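Local atomic coordinates of maternal effect protein oskar (PDB entry 5A4A), a protein that induces germline formation in Drosophila and, through this SGNH-hydrolase-like OSK domain, probably binds RNA. Residues His101-Leu106 with Lys143-Glu148; Val116-Asn121 with His151-Asp156; Val88-Gly93 with Asp136-Phe141; Gly126-Asp131 with Lys184-Phe189. All blocks are in the same frame, centred on the assembly; numbering follows the deposited sequence.

Contact 1. Residues His101-Leu106 with Lys143-Glu148; sequences HDFRLL and KFIRSE. With SO4 (sulfate ion), chain G.
Phe144 leaves its helix with CG anti to the backbone N, which sends the ring out at Phe103 and Arg104 of the other helix. Arg104 starts out the same way but folds at chi3 (-80°), and that bend lays its guanidinium across the end of the Phe144 ring. One face of the guanidinium receives Phe144 CZ, while the phenyl group is met at its edge; Arg104 NH2 lies 3.5 Å from Phe144 CE1. The same nitrogen forms a salt bridge with Glu148, Arg104 NH2 to Glu148 OE1 being 3.1 Å. The carboxylate plane is turned 84° from the guanidinium plane, so this is a one-nitrogen ion pair and not a flat, two-pronged one. Glu148 OE2 looks instead toward the aliphatic part of the arginine, 3.4 Å from Arg104 CG, and accepts a weak bond from a water that also donates to Arg104 O. Next to this polar group, toward Ile145, the contact is apolar. Phe103 CD2 reaches the edge of the Phe144 ring, 3.9 Å from Phe144 CE2, the two side chains running in opposite directions. Ile145 CG1 sits over a face of the Phe103 ring, 4.0 Å from Phe103 CZ. Pointing away from helix 132-148, His101 NE2 makes a weak bond, in its ring plane, to a sulfate also held by Arg67. The short helical segments run 35° apart in direction. Helices 96-112 and 132-148 thus pack next to each other on strand 116-120, where Leu119 meets both Phe103 and Ile145, and Phe141 adds an edge-to-face ring contact to Phe103.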
# COMPACT_ATOMS: atom_id res chain seq x y z
N HIS A 101 -3.43 -9.29 13.13
CA HIS A 101 -2.50 -10.42 13.29
C HIS A 101 -1.48 -10.49 12.15
O HIS A 101 -0.28 -10.63 12.38
CB HIS A 101 -3.29 -11.73 13.38
CG HIS A 101 -2.44 -12.95 13.32
ND1 HIS A 101 -1.71 -13.40 14.40
CD2 HIS A 101 -2.20 -13.83 12.32
CE1 HIS A 101 -1.06 -14.50 14.07
NE2 HIS A 101 -1.34 -14.78 12.81
N ASP A 102 -1.97 -10.39 10.91
CA ASP A 102 -1.10 -10.44 9.74
C ASP A 102 -0.13 -9.26 9.70
O ASP A 102 1.05 -9.42 9.38
CB ASP A 102 -1.93 -10.46 8.45
CG ASP A 102 -2.74 -11.74 8.28
OD1 ASP A 102 -2.50 -12.71 9.04
OD2 ASP A 102 -3.61 -11.78 7.38
N PHE A 103 -0.64 -8.07 10.02
CA PHE A 103 0.19 -6.88 10.01
C PHE A 103 1.31 -6.97 11.06
O PHE A 103 2.46 -6.61 10.79
CB PHE A 103 -0.66 -5.62 10.22
CG PHE A 103 0.10 -4.34 10.02
CD1 PHE A 103 0.32 -3.85 8.75
CD2 PHE A 103 0.62 -3.65 11.11
CE1 PHE A 103 1.02 -2.68 8.56
CE2 PHE A 103 1.33 -2.48 10.93
CZ PHE A 103 1.54 -1.99 9.65
N ARG A 104 0.99 -7.49 12.24
CA ARG A 104 2.00 -7.67 13.28
C ARG A 104 3.11 -8.61 12.78
O ARG A 104 4.29 -8.36 13.00
CB ARG A 104 1.34 -8.19 14.57
CG ARG A 104 2.29 -8.57 15.67
CD ARG A 104 1.51 -9.07 16.88
NE ARG A 104 0.96 -7.97 17.68
CZ ARG A 104 -0.32 -7.60 17.69
NH1 ARG A 104 -1.22 -8.22 16.94
NH2 ARG A 104 -0.70 -6.59 18.46
N LEU A 105 2.71 -9.65 12.06
CA LEU A 105 3.69 -10.58 11.49
C LEU A 105 4.49 -9.98 10.33
O LEU A 105 5.66 -10.34 10.15
CB LEU A 105 3.01 -11.88 11.05
CG LEU A 105 2.47 -12.73 12.21
CD1 LEU A 105 1.73 -13.95 11.67
CD2 LEU A 105 3.58 -13.14 13.16
N LEU A 106 3.88 -9.10 9.53
CA LEU A 106 4.62 -8.38 8.49
C LEU A 106 5.73 -7.53 9.10
O LEU A 106 6.88 -7.55 8.66
CB LEU A 106 3.68 -7.51 7.64
CG LEU A 106 4.36 -6.58 6.61
CD1 LEU A 106 5.15 -7.36 5.55
CD2 LEU A 106 3.34 -5.64 5.93
N LYS A 143 -5.71 3.07 13.61
CA LYS A 143 -5.30 3.24 15.01
C LYS A 143 -4.30 2.15 15.41
O LYS A 143 -3.34 2.41 16.15
CB LYS A 143 -6.50 3.23 15.95
CG LYS A 143 -7.25 4.54 16.01
CD LYS A 143 -8.38 4.50 17.04
CE LYS A 143 -7.86 4.53 18.46
NZ LYS A 143 -8.98 4.45 19.45
N PHE A 144 -4.53 0.93 14.91
CA PHE A 144 -3.65 -0.20 15.17
C PHE A 144 -2.26 0.05 14.58
O PHE A 144 -1.26 -0.23 15.24
CB PHE A 144 -4.22 -1.52 14.64
CG PHE A 144 -3.35 -2.73 14.92
CD1 PHE A 144 -3.37 -3.36 16.16
CD2 PHE A 144 -2.52 -3.24 13.94
CE1 PHE A 144 -2.57 -4.46 16.41
CE2 PHE A 144 -1.71 -4.34 14.18
CZ PHE A 144 -1.74 -4.96 15.42
N ILE A 145 -2.20 0.57 13.36
CA ILE A 145 -0.89 0.89 12.76
C ILE A 145 -0.12 1.84 13.69
O ILE A 145 1.06 1.64 13.98
CB ILE A 145 -1.02 1.52 11.36
CG1 ILE A 145 -1.53 0.49 10.35
CG2 ILE A 145 0.33 2.10 10.89
CD1 ILE A 145 -1.97 1.08 9.02
N ARG A 146 -0.81 2.87 14.15
CA ARG A 146 -0.18 3.89 14.97
C ARG A 146 0.34 3.31 16.30
O ARG A 146 1.41 3.70 16.77
CB ARG A 146 -1.15 5.05 15.23
CG ARG A 146 -0.52 6.16 16.05
CD ARG A 146 -1.11 7.52 15.72
NE ARG A 146 -2.27 7.86 16.53
N SER A 147 -0.41 2.38 16.89
CA SER A 147 -0.02 1.83 18.18
C SER A 147 1.01 0.69 18.04
O SER A 147 1.97 0.62 18.81
CB SER A 147 -1.25 1.35 18.96
OG SER A 147 -1.89 0.28 18.30
N GLU A 148 0.83 -0.17 17.06
CA GLU A 148 1.74 -1.28 16.81
C GLU A 148 3.11 -0.78 16.34
O GLU A 148 4.15 -1.35 16.69
CB GLU A 148 1.15 -2.22 15.76
CG GLU A 148 2.05 -3.40 15.42
CD GLU A 148 2.12 -4.44 16.53
OE1 GLU A 148 1.30 -4.37 17.48
OE2 GLU A 148 2.99 -5.32 16.45
S SO4 G . 0.43 -17.13 9.69
O1 SO4 G . 0.13 -18.23 8.77
O2 SO4 G . 1.88 -16.95 9.75
O3 SO4 G . -0.22 -15.91 9.21
O4 SO4 G . -0.07 -17.43 11.03
O HOH W 1 5.47 -6.99 15.04

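Contact 2. Residues Val116-Asn121 with His151-Asp156; sequences VPILTN and HLKVID
Leu119 is gripped through both its backbone polar atoms: Leu119 N donates to Lys153 O at 2.9 Å, and Leu119 O accepts from Ile155 N at 2.8 Å. Asn121 N continues the ladder to Ile155 O (3.0 Å), giving the staggered bonding of a parallel strand pair in which Leu119 is bridged with Val154 and Thr120 with Ile155. Beyond the last bridge the Asn121 side chain takes over. Its CG is tucked between the backbone N and the carbonyl carbon (chi1 64°), which swings the amide across to Asp156. Asn121 ND2 donates to Asp156 OD1 at 3.1 Å; the acceptor lies in the plane of the amide, but the carboxylate is met from above its own plane. Asn121 OD1 accepts from the backbone N of Ile157 and His158, while Asp156 OD2 pairs with Ser159, so both groups are pinned. At the other end a water takes the place of a direct bond, donating to Pro117 O and accepting from Lys153 N. Around the ladder, Leu119 CD2 packs on Leu152 CB at 3.9 Å, and Pro117 CG rests against Leu152 CD1. On the other sheet face Ile118 CG2 lies 3.9 Å from Ile155 CD1. This is the strand pairing that closes the beta-alpha-beta unit 116-120, 132-148, 154-155: strand 154-155 flanks strand 116-120 on one edge, strand 80-84 on the other, and helices 96-112 and 132-148 cover the face that carries Leu119.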
# COMPACT_ATOMS: atom_id res chain seq x y z
N VAL A 116 13.54 -1.88 6.93
CA VAL A 116 12.88 -0.93 7.83
C VAL A 116 11.60 -0.39 7.21
O VAL A 116 11.65 0.27 6.19
CB VAL A 116 13.79 0.26 8.14
CG1 VAL A 116 13.14 1.17 9.18
CG2 VAL A 116 15.17 -0.21 8.62
N PRO A 117 10.44 -0.66 7.84
CA PRO A 117 9.20 -0.12 7.29
C PRO A 117 9.00 1.33 7.68
O PRO A 117 9.23 1.69 8.85
CB PRO A 117 8.10 -0.98 7.96
CG PRO A 117 8.81 -1.87 8.96
CD PRO A 117 10.23 -1.40 9.09
N ILE A 118 8.62 2.15 6.70
CA ILE A 118 8.05 3.47 6.94
C ILE A 118 6.58 3.35 6.60
O ILE A 118 6.23 3.07 5.44
CB ILE A 118 8.74 4.56 6.08
CG1 ILE A 118 10.20 4.75 6.52
CG2 ILE A 118 7.98 5.88 6.18
CD1 ILE A 118 11.05 5.57 5.55
N LEU A 119 5.71 3.48 7.59
CA LEU A 119 4.30 3.17 7.39
C LEU A 119 3.50 4.39 6.94
O LEU A 119 3.74 5.50 7.40
CB LEU A 119 3.65 2.59 8.66
CG LEU A 119 4.19 1.24 9.17
CD1 LEU A 119 4.31 0.27 8.03
CD2 LEU A 119 5.51 1.40 9.90
N THR A 120 2.57 4.18 6.01
CA THR A 120 1.49 5.14 5.81
C THR A 120 0.22 4.43 6.28
O THR A 120 0.11 3.20 6.14
CB THR A 120 1.32 5.56 4.33
OG1 THR A 120 1.13 4.40 3.53
CG2 THR A 120 2.57 6.32 3.81
N ASN A 121 -0.73 5.17 6.83
CA ASN A 121 -2.01 4.55 7.15
C ASN A 121 -2.90 4.49 5.89
O ASN A 121 -2.45 4.84 4.79
CB ASN A 121 -2.70 5.21 8.35
CG ASN A 121 -3.08 6.67 8.11
OD1 ASN A 121 -2.95 7.19 7.01
ND2 ASN A 121 -3.55 7.33 9.17
N HIS A 151 7.35 2.59 17.43
CA HIS A 151 8.78 2.90 17.33
C HIS A 151 9.22 3.22 15.91
O HIS A 151 10.40 3.48 15.67
CB HIS A 151 9.61 1.74 17.87
CG HIS A 151 9.14 1.25 19.20
ND1 HIS A 151 9.43 1.91 20.38
CD2 HIS A 151 8.42 0.16 19.54
CE1 HIS A 151 8.89 1.24 21.39
NE2 HIS A 151 8.28 0.18 20.91
N LEU A 152 8.27 3.16 14.98
CA LEU A 152 8.56 3.38 13.58
C LEU A 152 7.90 4.65 13.09
O LEU A 152 6.98 5.17 13.72
CB LEU A 152 8.08 2.17 12.75
CG LEU A 152 8.75 0.84 13.13
CD1 LEU A 152 8.03 -0.35 12.47
CD2 LEU A 152 10.22 0.86 12.73
N LYS A 153 8.36 5.16 11.95
CA LYS A 153 7.73 6.32 11.36
C LYS A 153 6.34 5.95 10.81
O LYS A 153 6.21 5.01 10.00
CB LYS A 153 8.61 6.90 10.26
CG LYS A 153 8.06 8.16 9.62
CD LYS A 153 8.08 9.34 10.59
CE LYS A 153 7.67 10.61 9.84
NZ LYS A 153 7.80 11.82 10.71
N VAL A 154 5.32 6.67 11.26
CA VAL A 154 3.96 6.46 10.80
C VAL A 154 3.40 7.75 10.21
O VAL A 154 3.34 8.77 10.88
CB VAL A 154 3.04 5.98 11.94
CG1 VAL A 154 1.60 5.89 11.45
CG2 VAL A 154 3.53 4.63 12.47
N ILE A 155 3.00 7.68 8.94
CA ILE A 155 2.52 8.85 8.22
C ILE A 155 1.01 8.77 8.03
O ILE A 155 0.50 7.83 7.42
CB ILE A 155 3.22 8.94 6.86
CG1 ILE A 155 4.73 9.01 7.08
CG2 ILE A 155 2.70 10.13 6.05
CD1 ILE A 155 5.55 8.91 5.80
N ASP A 156 0.31 9.78 8.53
CA ASP A 156 -1.15 9.83 8.39
C ASP A 156 -1.53 10.47 7.05
O ASP A 156 -1.54 11.70 6.92
CB ASP A 156 -1.74 10.59 9.60
CG ASP A 156 -3.21 10.97 9.41
OD1 ASP A 156 -3.93 10.34 8.60
OD2 ASP A 156 -3.65 11.91 10.09
O HOH W 2 10.29 3.87 10.23

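Contact 3. Residues Val88-Gly93 with Asp136-Phe141; sequences VDIMRG and DKIYRF. With SO4 (sulfate ion), chain D.
Ile90 drives its CD1 methyl into the flank of helix 132-148, and this is where the contact is tight. Ile90 CD1 lies 3.9 Å from Ile138 CG1, with the two isoleucine side chains crossing at about a right angle, and 4.4 Å from Phe141 CB; it also rests against the backbone at Lys137. An extended chi2 (-179°) carries the methyl to that full reach. Ile99 of helix 96-112 touches both Ile90 and Phe141, so the plug is shared among three helices. Toward solvent the packing gives way to polar links. Lys137 extends its chain toward the turn at Gly93, which has positive phi and completes a Schellman motif, and Lys137 NZ comes within 3.9 Å of Gly93 C. Across the segments the link is made by a water, which donates to Ile90 O and accepts from Lys137 NZ at 2.7 Å; the direct bond from the ammonium goes to Lys94 O. Farther out, Arg92 extends away from helix 132-148 to a sulfate, donating from Arg92 NE to sulfate O3 at 2.7 Å with a bent N-H...O angle of 140°. Chemically, the lysine charge is placed near the C-terminal end of a helix, where carbonyl oxygens would be expected to stabilise it. The sulfate, probably from the crystallisation liquor, marks a spot that accepts an anion, consistent with an RNA-binding domain but no proof of where RNA lies.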
# COMPACT_ATOMS: atom_id res chain seq x y z
N VAL A 88 -6.65 -3.91 0.54
CA VAL A 88 -7.18 -5.10 -0.13
C VAL A 88 -7.80 -6.06 0.89
O VAL A 88 -8.89 -6.59 0.66
CB VAL A 88 -6.11 -5.84 -0.97
CG1 VAL A 88 -6.74 -7.04 -1.69
CG2 VAL A 88 -5.50 -4.90 -2.01
N ASP A 89 -7.11 -6.28 2.01
CA ASP A 89 -7.66 -7.10 3.09
C ASP A 89 -9.03 -6.59 3.52
O ASP A 89 -9.96 -7.38 3.71
CB ASP A 89 -6.74 -7.08 4.32
CG ASP A 89 -5.38 -7.68 4.05
OD1 ASP A 89 -4.54 -7.00 3.43
OD2 ASP A 89 -5.13 -8.83 4.48
N ILE A 90 -9.15 -5.28 3.67
CA ILE A 90 -10.41 -4.69 4.11
C ILE A 90 -11.48 -4.85 3.04
O ILE A 90 -12.60 -5.25 3.35
CB ILE A 90 -10.23 -3.22 4.52
CG1 ILE A 90 -9.44 -3.17 5.84
CG2 ILE A 90 -11.59 -2.53 4.68
CD1 ILE A 90 -9.20 -1.80 6.40
N MET A 91 -11.13 -4.57 1.79
CA MET A 91 -12.09 -4.75 0.69
C MET A 91 -12.55 -6.20 0.50
O MET A 91 -13.69 -6.44 0.09
CB MET A 91 -11.52 -4.19 -0.62
CG MET A 91 -11.20 -2.71 -0.54
SD MET A 91 -10.29 -2.06 -1.96
CE MET A 91 -11.60 -2.11 -3.17
N ARG A 92 -11.67 -7.16 0.79
CA ARG A 92 -12.02 -8.58 0.66
C ARG A 92 -12.81 -9.07 1.87
O ARG A 92 -13.24 -10.22 1.91
CB ARG A 92 -10.77 -9.46 0.50
CG ARG A 92 -10.09 -9.33 -0.85
CD ARG A 92 -8.88 -10.26 -0.99
NE ARG A 92 -8.20 -10.02 -2.26
CZ ARG A 92 -7.07 -10.60 -2.64
NH1 ARG A 92 -6.46 -11.48 -1.85
NH2 ARG A 92 -6.55 -10.30 -3.82
N GLY A 93 -12.96 -8.20 2.86
CA GLY A 93 -13.75 -8.52 4.04
C GLY A 93 -13.04 -9.43 5.03
O GLY A 93 -13.70 -10.16 5.76
N ASP A 136 -15.47 1.75 9.68
CA ASP A 136 -15.02 1.49 11.05
C ASP A 136 -13.76 0.64 11.07
O ASP A 136 -12.90 0.80 11.94
CB ASP A 136 -16.11 0.81 11.88
CG ASP A 136 -15.81 0.87 13.37
OD1 ASP A 136 -15.65 2.00 13.89
OD2 ASP A 136 -15.72 -0.19 14.02
N LYS A 137 -13.66 -0.27 10.10
CA LYS A 137 -12.49 -1.13 9.99
C LYS A 137 -11.27 -0.31 9.65
O LYS A 137 -10.18 -0.55 10.18
CB LYS A 137 -12.69 -2.20 8.93
CG LYS A 137 -12.92 -3.57 9.50
CD LYS A 137 -12.91 -4.62 8.41
CE LYS A 137 -13.63 -5.86 8.87
NZ LYS A 137 -13.83 -6.83 7.76
N ILE A 138 -11.45 0.66 8.75
CA ILE A 138 -10.36 1.55 8.35
C ILE A 138 -9.92 2.37 9.56
O ILE A 138 -8.73 2.52 9.83
CB ILE A 138 -10.79 2.49 7.22
CG1 ILE A 138 -10.95 1.70 5.91
CG2 ILE A 138 -9.79 3.62 7.03
CD1 ILE A 138 -11.33 2.56 4.75
N TYR A 139 -10.90 2.90 10.29
CA TYR A 139 -10.63 3.66 11.51
C TYR A 139 -9.82 2.85 12.53
O TYR A 139 -8.82 3.34 13.06
CB TYR A 139 -11.95 4.15 12.11
CG TYR A 139 -11.88 4.54 13.57
CD1 TYR A 139 -11.21 5.68 13.97
CD2 TYR A 139 -12.52 3.77 14.53
CE1 TYR A 139 -11.15 6.04 15.31
CE2 TYR A 139 -12.48 4.12 15.86
CZ TYR A 139 -11.80 5.25 16.24
OH TYR A 139 -11.74 5.59 17.57
N ARG A 140 -10.24 1.62 12.80
CA ARG A 140 -9.56 0.80 13.80
C ARG A 140 -8.20 0.29 13.33
O ARG A 140 -7.24 0.26 14.10
CB ARG A 140 -10.44 -0.37 14.24
CG ARG A 140 -11.68 0.10 14.96
CD ARG A 140 -12.58 -1.03 15.43
NE ARG A 140 -13.74 -0.43 16.07
CZ ARG A 140 -13.82 -0.11 17.36
NH1 ARG A 140 -12.82 -0.38 18.21
NH2 ARG A 140 -14.92 0.46 17.82
N PHE A 141 -8.11 -0.10 12.07
CA PHE A 141 -6.83 -0.58 11.56
C PHE A 141 -5.79 0.54 11.57
O PHE A 141 -4.61 0.31 11.91
CB PHE A 141 -6.97 -1.18 10.17
CG PHE A 141 -5.67 -1.71 9.61
CD1 PHE A 141 -4.96 -2.69 10.28
CD2 PHE A 141 -5.16 -1.21 8.42
CE1 PHE A 141 -3.76 -3.18 9.77
CE2 PHE A 141 -3.97 -1.69 7.90
CZ PHE A 141 -3.27 -2.68 8.57
S SO4 D . -10.77 -10.44 -4.40
O1 SO4 D . -11.98 -10.15 -3.64
O2 SO4 D . -11.10 -10.71 -5.81
O3 SO4 D . -9.84 -9.32 -4.30
O4 SO4 D . -10.12 -11.63 -3.84
O HOH W 3 -14.03 -5.45 5.45

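Contact 4. Residues Gly126-Asp131 with Lys184-Phe189; sequences GNYCHD and KEPYLF. With SO4 (sulfate ion), chain D.
Two irregular loops of the SGNH-type domain meet here, tied by Asn127: one leads into helix 192-204, the other into helix 132-148 through a type I beta turn, Tyr128 to Asp131, whose last residue is the helix N-cap, Asp131 OD1 bonding Leu134 N. Asn127 ND2 donates to Pro186 O at 2.9 Å. The oxygen lies near the amide plane, yet the nitrogen stands well above the carbonyl plane of Pro186, with a C=O...N angle of 112°. Asn127 OD1 accepts from a water that in turn accepts from Leu188 N. A second water bridges Gly126 N and Leu188 O. Between these polar links, Leu188 CB lies against the Asn127 amide, and Leu188 CD2 reaches Gly126 C at 3.8 Å. Tyr128 OH ends 3.5 Å from Glu185 CG and 3.6 Å from Pro186 CD, the tyrosine crossing both side chains at about a right angle. Lys184 binds the sulfate through its backbone N and NZ, beside Ser183 and Arg92 NE. Glu185 OE1 is 2.8 Å from sulfate O1, so a proton probably lies between them. One direct bond and two water bridges are the polar links between loops that form no strand pair here, and the sulfate site may accept other anions.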
# COMPACT_ATOMS: atom_id res chain seq x y z
N GLY A 126 -13.11 5.70 -1.12
CA GLY A 126 -14.13 6.67 -1.49
C GLY A 126 -15.46 6.10 -1.95
O GLY A 126 -16.51 6.69 -1.67
N ASN A 127 -15.44 4.97 -2.63
CA ASN A 127 -16.69 4.37 -3.09
C ASN A 127 -17.42 3.54 -2.03
O ASN A 127 -18.53 3.06 -2.25
CB ASN A 127 -16.49 3.54 -4.37
CG ASN A 127 -15.37 2.51 -4.24
OD1 ASN A 127 -14.41 2.70 -3.49
ND2 ASN A 127 -15.49 1.42 -4.98
N TYR A 128 -16.79 3.39 -0.86
CA TYR A 128 -17.39 2.65 0.24
C TYR A 128 -17.79 3.58 1.37
O TYR A 128 -17.93 3.16 2.51
CB TYR A 128 -16.42 1.57 0.76
CG TYR A 128 -16.25 0.41 -0.19
CD1 TYR A 128 -17.10 -0.69 -0.12
CD2 TYR A 128 -15.26 0.42 -1.16
CE1 TYR A 128 -16.95 -1.75 -0.99
CE2 TYR A 128 -15.11 -0.63 -2.04
CZ TYR A 128 -15.96 -1.72 -1.95
OH TYR A 128 -15.81 -2.77 -2.82
N CYS A 129 -17.97 4.86 1.05
CA CYS A 129 -18.29 5.85 2.07
C CYS A 129 -19.60 5.56 2.82
O CYS A 129 -19.77 5.99 3.95
CB CYS A 129 -18.31 7.27 1.47
SG CYS A 129 -19.52 7.50 0.12
N HIS A 130 -20.53 4.82 2.19
CA HIS A 130 -21.80 4.47 2.85
C HIS A 130 -21.74 3.16 3.65
O HIS A 130 -22.72 2.78 4.29
CB HIS A 130 -22.94 4.39 1.83
CG HIS A 130 -23.18 5.66 1.08
ND1 HIS A 130 -23.10 6.90 1.68
CD2 HIS A 130 -23.49 5.89 -0.21
CE1 HIS A 130 -23.35 7.84 0.79
NE2 HIS A 130 -23.60 7.25 -0.37
N ASP A 131 -20.62 2.47 3.58
CA ASP A 131 -20.46 1.21 4.30
C ASP A 131 -19.82 1.56 5.65
O ASP A 131 -18.60 1.67 5.74
CB ASP A 131 -19.56 0.28 3.49
CG ASP A 131 -19.45 -1.12 4.09
OD1 ASP A 131 -19.56 -1.28 5.32
OD2 ASP A 131 -19.19 -2.07 3.30
N LYS A 184 -11.52 -8.35 -7.41
CA LYS A 184 -12.83 -8.16 -8.04
C LYS A 184 -13.61 -6.96 -7.49
O LYS A 184 -14.61 -6.57 -8.07
CB LYS A 184 -13.68 -9.43 -7.90
CG LYS A 184 -14.13 -9.71 -6.48
CD LYS A 184 -15.01 -10.95 -6.42
CE LYS A 184 -15.52 -11.19 -5.01
NZ LYS A 184 -14.42 -11.57 -4.08
N GLU A 185 -13.15 -6.37 -6.38
CA GLU A 185 -13.83 -5.20 -5.84
C GLU A 185 -13.48 -3.97 -6.66
O GLU A 185 -12.34 -3.83 -7.11
CB GLU A 185 -13.44 -4.95 -4.37
CG GLU A 185 -14.13 -5.84 -3.37
CD GLU A 185 -13.59 -7.24 -3.36
OE1 GLU A 185 -12.36 -7.41 -3.48
OE2 GLU A 185 -14.40 -8.18 -3.24
N PRO A 186 -14.43 -3.05 -6.81
CA PRO A 186 -14.18 -1.83 -7.59
C PRO A 186 -13.38 -0.81 -6.79
O PRO A 186 -13.56 -0.68 -5.57
CB PRO A 186 -15.59 -1.29 -7.86
CG PRO A 186 -16.41 -1.81 -6.69
CD PRO A 186 -15.83 -3.16 -6.36
N TYR A 187 -12.51 -0.09 -7.48
CA TYR A 187 -11.61 0.87 -6.84
C TYR A 187 -11.99 2.27 -7.30
O TYR A 187 -12.22 2.48 -8.48
CB TYR A 187 -10.17 0.59 -7.26
CG TYR A 187 -9.50 -0.51 -6.48
CD1 TYR A 187 -10.00 -1.81 -6.49
CD2 TYR A 187 -8.38 -0.24 -5.71
CE1 TYR A 187 -9.38 -2.81 -5.75
CE2 TYR A 187 -7.76 -1.23 -4.97
CZ TYR A 187 -8.26 -2.50 -4.99
OH TYR A 187 -7.63 -3.49 -4.26
N LEU A 188 -12.05 3.21 -6.36
CA LEU A 188 -12.22 4.62 -6.72
C LEU A 188 -10.87 5.31 -6.49
O LEU A 188 -10.44 5.51 -5.34
CB LEU A 188 -13.30 5.30 -5.86
CG LEU A 188 -13.75 6.67 -6.38
CD1 LEU A 188 -14.46 6.49 -7.73
CD2 LEU A 188 -14.65 7.40 -5.40
N PHE A 189 -10.20 5.66 -7.58
CA PHE A 189 -8.83 6.16 -7.47
C PHE A 189 -8.73 7.63 -7.13
O PHE A 189 -9.66 8.40 -7.36
CB PHE A 189 -8.05 5.84 -8.74
CG PHE A 189 -7.70 4.40 -8.87
CD1 PHE A 189 -6.60 3.89 -8.20
CD2 PHE A 189 -8.51 3.54 -9.61
CE1 PHE A 189 -6.28 2.54 -8.29
CE2 PHE A 189 -8.20 2.20 -9.70
CZ PHE A 189 -7.08 1.70 -9.04
S SO4 D . -10.77 -10.44 -4.40
O1 SO4 D . -11.98 -10.15 -3.64
O2 SO4 D . -11.10 -10.71 -5.81
O3 SO4 D . -9.84 -9.32 -4.30
O4 SO4 D . -10.12 -11.63 -3.84
O HOH W 4 -10.81 4.80 -2.70
O HOH W 5 -11.77 2.31 -3.62

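How the contacts relate
Contacts 1, 2 and 3 all involve the beta-alpha-beta unit around helix 132-148. Contacts 2 and 3 are buried, contacts 1 and 4 only partly. Contact 2 is the sheet pairing, contact 1 lays two helices on it, and contact 3 sets helix 87-91 against an earlier turn of the helix that contact 1 also uses. Phe103 and Ile145 carry contact 1 into contact 2. Contact 4 lies farther out, its centre about 24 Å from that of contact 2, but Met91 and Val88 pack on its Tyr187, and contacts 3 and 4 share one sulfate. Backbone ladders dominate contact 2, apolar packing with a salt bridge at its edge contact 1, an isoleucine plug contact 3, and amide and water bridges contact 4.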